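Local atomic coordinates of vascular protein tyrosine phosphatase 1 (Rattus norvegicus, PDB entry 3I36), a protein that probably hydrolyses phosphotyrosine in proteins to tyrosine and phosphate, and is represented here by the catalytic domain of a transmembrane, receptor-type tyrosine phosphatase. Residues D41-C44 with G45-E48; R228-M231 with K232-P235. One frame throughout, in Å; residues are numbered along the deposited sequence.

Contact 1 of 2, residues D41-C44 with G45-E48; sequences DSNC and GFAE
Cys44, Asn43 and Gly45 lose the most surface where residues 41-44 pass into 45-48, a local contact within helix 28-53 at a kink. Asp41, Ser42 and Asn43 all have left-handed backbone angles (phi 63° at Asn43), whereas Cys44 and the residues after it are ordinary right-handed helix, so the hand of the coil changes between Asn43 and Cys44. Two i to i+4 hydrogen bonds then start the regular turns. Asn43 O accepts Ala47 N at 2.7 Å, and Glu48 N reaches Cys44 O at 2.8 Å. Ala47 CB sits against both acceptors, 3.3 Å from Asn43 O and equally far from Cys44 O. The side chain of Asn43 crosses that of Phe46 at a slant, bringing OD1 to the edge of the ring, near its plane and 3.8 Å from CD1 of Phe46, with the amide turned 60° from the ring. Cys44 faces the other way; SG is anti to the backbone N (chi1 -175°), which swings the sulfur to the carbonyl side, 3.9 Å from Gly45 N. Gly45, without a side chain, is buried. Phe46 meets Phe35 edge-to-face and is hydrogen-bonded through its backbone to Gln38, both earlier on helix 28-53. The packing on this side joins helix 28-53 to helix 290-305 of the phosphatase domain, whose side chains cover it: Val294 against Asn43 and Phe46, Asn297 against Phe46, and Glu290 against Ala47.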
loop_
_atom_site.group_PDB
_atom_site.type_symbol
_atom_site.label_atom_id
_atom_site.label_comp_id
_atom_site.label_asym_id
_atom_site.label_seq_id
_atom_site.Cartn_x
_atom_site.Cartn_y
_atom_site.Cartn_z
ATOM N N ASP A 41 -0.856 14.359 -26.817
ATOM C CA ASP A 41 0.223 15.302 -26.514
ATOM C C ASP A 41 1.048 14.830 -25.329
ATOM O O ASP A 41 1.189 15.535 -24.319
ATOM C CB ASP A 41 -0.326 16.712 -26.282
ATOM C CG ASP A 41 -0.928 17.316 -27.547
ATOM O OD1 ASP A 41 -0.853 16.655 -28.605
ATOM O OD2 ASP A 41 -1.487 18.429 -27.468
ATOM N N SER A 42 1.557 13.611 -25.444
ATOM C CA SER A 42 2.475 13.095 -24.449
ATOM C C SER A 42 1.818 13.045 -23.062
ATOM O O SER A 42 2.403 13.486 -22.070
ATOM C CB SER A 42 3.721 13.984 -24.413
ATOM O OG SER A 42 4.772 13.394 -23.674
ATOM N N ASN A 43 0.605 12.504 -23.005
ATOM C CA ASN A 43 -0.118 12.352 -21.745
ATOM C C ASN A 43 -0.417 13.682 -21.092
ATOM O O ASN A 43 -0.440 13.789 -19.870
ATOM C CB ASN A 43 0.659 11.454 -20.776
ATOM C CG ASN A 43 0.724 10.019 -21.254
ATOM O OD1 ASN A 43 -0.178 9.550 -21.947
ATOM N ND2 ASN A 43 1.795 9.322 -20.907
ATOM N N CYS A 44 -0.648 14.698 -21.915
ATOM C CA CYS A 44 -0.860 16.039 -21.405
ATOM C C CYS A 44 -1.979 16.066 -20.380
ATOM O O CYS A 44 -1.823 16.630 -19.297
ATOM C CB CYS A 44 -1.192 17.001 -22.538
ATOM S SG CYS A 44 -1.322 18.708 -21.974
ATOM N N GLY A 45 -3.110 15.464 -20.737
ATOM C CA GLY A 45 -4.280 15.469 -19.889
ATOM C C GLY A 45 -4.015 14.745 -18.583
ATOM O O GLY A 45 -4.403 15.215 -17.515
ATOM N N PHE A 46 -3.373 13.584 -18.664
ATOM C CA PHE A 46 -2.994 12.871 -17.449
ATOM C C PHE A 46 -2.015 13.699 -16.630
ATOM O O PHE A 46 -2.108 13.753 -15.407
ATOM C CB PHE A 46 -2.373 11.519 -17.785
ATOM C CG PHE A 46 -3.356 10.520 -18.306
ATOM C CD1 PHE A 46 -3.072 9.768 -19.434
ATOM C CD2 PHE A 46 -4.570 10.329 -17.663
ATOM C CE1 PHE A 46 -3.980 8.843 -19.907
ATOM C CE2 PHE A 46 -5.482 9.408 -18.138
ATOM C CZ PHE A 46 -5.186 8.664 -19.254
ATOM N N ALA A 47 -1.069 14.332 -17.308
ATOM C CA ALA A 47 -0.096 15.177 -16.633
ATOM C C ALA A 47 -0.803 16.307 -15.897
ATOM O O ALA A 47 -0.420 16.671 -14.787
ATOM C CB ALA A 47 0.925 15.734 -17.635
ATOM N N GLU A 48 -1.839 16.857 -16.523
ATOM C CA GLU A 48 -2.607 17.935 -15.920
ATOM C C GLU A 48 -3.354 17.459 -14.678
ATOM O O GLU A 48 -3.381 18.141 -13.649
ATOM C CB GLU A 48 -3.601 18.509 -16.928
ATOM C CG GLU A 48 -4.403 19.678 -16.382
ATOM C CD GLU A 48 -5.309 20.292 -17.439
ATOM O OE1 GLU A 48 -5.852 19.533 -18.271
ATOM O OE2 GLU A 48 -5.468 21.531 -17.439
#

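Contact 2 of 2, residues R228-M231 with K232-P235; sequences RDYM and KQIP
A helix end that runs straight into a type I beta turn is the contact here, with Tyr230 and Met231 meeting Ile234 where helix 218-231 gives way to the loop leading to strand 240-243. The turn spans Met231 to Ile234 and is closed by a hydrogen bond from Ile234 N to Met231 O at 3.1 Å. One residue earlier, Gln233 N is hydrogen-bonded to Tyr230 O at 2.8 Å, while Lys232 N is shared weakly between the carbonyls of Arg228 and Asp229. Ile234 folds back over the helix end. Its CD1 lies against the phenol, 3.5 Å from CZ of Tyr230, and its CG1 is 4.0 Å from SD of Met231, whose chain bends at chi2 and chi3. Tyr230 CG is anti to the backbone N (chi1 175°), sending the ring out beside the turn. On the outer side, a water bridges Asp229 OD1 (2.7 Å) and Lys232 NZ (2.6 Å), joining opposite charges that do not touch directly. Inwards, Tyr230 OH is hydrogen-bonded to Tyr138 O and the ring packs on Pro199 and Arg201 of strand 196-205. A leucine in place of Tyr230 would probably leave Tyr138 O without its hydroxyl partner and give Ile234 CD1 less to pack on than the ring. Met231 rests on Ala139 of strand 139-142 and Ile240 of strand 240-243, and Arg228 forms a salt bridge with Asp258 of helix 249-267.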
loop_
_atom_site.group_PDB
_atom_site.type_symbol
_atom_site.label_atom_id
_atom_site.label_comp_id
_atom_site.label_asym_id
_atom_site.label_seq_id
_atom_site.Cartn_x
_atom_site.Cartn_y
_atom_site.Cartn_z
ATOM N N ARG A 228 -7.190 -10.096 -2.957
ATOM C CA ARG A 228 -8.618 -9.983 -2.703
ATOM C C ARG A 228 -9.259 -11.341 -2.435
ATOM O O ARG A 228 -10.143 -11.478 -1.581
ATOM C CB ARG A 228 -9.291 -9.267 -3.875
ATOM C CG ARG A 228 -9.182 -7.744 -3.753
ATOM C CD ARG A 228 -9.815 -7.356 -2.445
ATOM N NE ARG A 228 -9.570 -5.977 -2.047
ATOM C CZ ARG A 228 -9.824 -5.522 -0.827
ATOM N NH1 ARG A 228 -10.313 -6.354 0.082
ATOM N NH2 ARG A 228 -9.583 -4.256 -0.508
ATOM N N ASP A 229 -8.809 -12.349 -3.168
ATOM C CA ASP A 229 -9.325 -13.688 -2.964
ATOM C C ASP A 229 -9.106 -14.103 -1.516
ATOM O O ASP A 229 -10.006 -14.625 -0.845
ATOM C CB ASP A 229 -8.632 -14.665 -3.900
ATOM C CG ASP A 229 -9.274 -16.034 -3.869
ATOM O OD1 ASP A 229 -10.413 -16.163 -4.362
ATOM O OD2 ASP A 229 -8.642 -16.966 -3.339
ATOM N N TYR A 230 -7.898 -13.859 -1.030
ATOM C CA TYR A 230 -7.573 -14.158 0.353
ATOM C C TYR A 230 -8.376 -13.296 1.323
ATOM O O TYR A 230 -8.891 -13.797 2.316
ATOM C CB TYR A 230 -6.080 -13.965 0.594
ATOM C CG TYR A 230 -5.652 -14.137 2.027
ATOM C CD1 TYR A 230 -5.515 -15.402 2.585
ATOM C CD2 TYR A 230 -5.331 -13.033 2.810
ATOM C CE1 TYR A 230 -5.100 -15.560 3.899
ATOM C CE2 TYR A 230 -4.913 -13.179 4.118
ATOM C CZ TYR A 230 -4.800 -14.439 4.657
ATOM O OH TYR A 230 -4.383 -14.572 5.965
ATOM N N MET A 231 -8.475 -12.000 1.035
ATOM C CA MET A 231 -9.194 -11.081 1.918
ATOM C C MET A 231 -10.635 -11.500 2.154
ATOM O O MET A 231 -11.236 -11.110 3.146
ATOM C CB MET A 231 -9.135 -9.655 1.373
ATOM C CG MET A 231 -7.753 -9.049 1.490
ATOM S SD MET A 231 -7.128 -9.141 3.181
ATOM C CE MET A 231 -8.289 -8.099 4.050
ATOM N N LYS A 232 -11.198 -12.273 1.233
ATOM C CA LYS A 232 -12.578 -12.730 1.398
ATOM C C LYS A 232 -12.698 -13.659 2.605
ATOM O O LYS A 232 -13.786 -13.875 3.138
ATOM C CB LYS A 232 -13.052 -13.438 0.136
ATOM C CG LYS A 232 -13.290 -12.504 -1.043
ATOM C CD LYS A 232 -13.696 -13.322 -2.256
ATOM C CE LYS A 232 -13.965 -12.445 -3.466
ATOM N NZ LYS A 232 -14.221 -13.317 -4.646
ATOM N N GLN A 233 -11.561 -14.179 3.043
ATOM C CA GLN A 233 -11.519 -15.173 4.109
ATOM C C GLN A 233 -11.239 -14.536 5.459
ATOM O O GLN A 233 -11.215 -15.211 6.474
ATOM C CB GLN A 233 -10.409 -16.171 3.811
ATOM C CG GLN A 233 -10.567 -16.815 2.446
ATOM C CD GLN A 233 -9.435 -17.761 2.123
ATOM O OE1 GLN A 233 -8.630 -18.095 2.988
ATOM N NE2 GLN A 233 -9.356 -18.188 0.872
ATOM N N ILE A 234 -11.041 -13.223 5.447
ATOM C CA ILE A 234 -10.480 -12.505 6.568
ATOM C C ILE A 234 -11.589 -11.831 7.373
ATOM O O ILE A 234 -12.610 -11.447 6.812
ATOM C CB ILE A 234 -9.456 -11.488 6.029
ATOM C CG1 ILE A 234 -8.308 -12.237 5.340
ATOM C CG2 ILE A 234 -8.936 -10.576 7.114
ATOM C CD1 ILE A 234 -7.728 -13.364 6.163
ATOM N N PRO A 235 -11.402 -11.697 8.697
ATOM C CA PRO A 235 -12.467 -11.064 9.482
ATOM C C PRO A 235 -12.634 -9.607 9.088
ATOM O O PRO A 235 -11.787 -9.057 8.366
ATOM C CB PRO A 235 -11.935 -11.123 10.915
ATOM C CG PRO A 235 -10.811 -12.075 10.904
ATOM C CD PRO A 235 -10.242 -12.064 9.529
HETATM O O HOH W 1 -11.817 -14.112 -5.425
#

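The two contacts share no secondary structure element: contact 1 lies on helix 28-53 and contact 2 at the end of helix 218-231, about 37 Å apart, centre to centre. Both are places where a helix departs from its regular course, but they do so differently. Neither is core. Contact 1, partly buried, is a kink within a helix, held chiefly by main-chain bonds and backed by another helix, 290-305. Contact 2 is a surface contact in which a helix stops, and there apolar packing of an isoleucine on a tyrosine and a methionine joins the turn bonds, and the inner side faces strands of the central sheet. Both lie away from the residues likely to bind substrate.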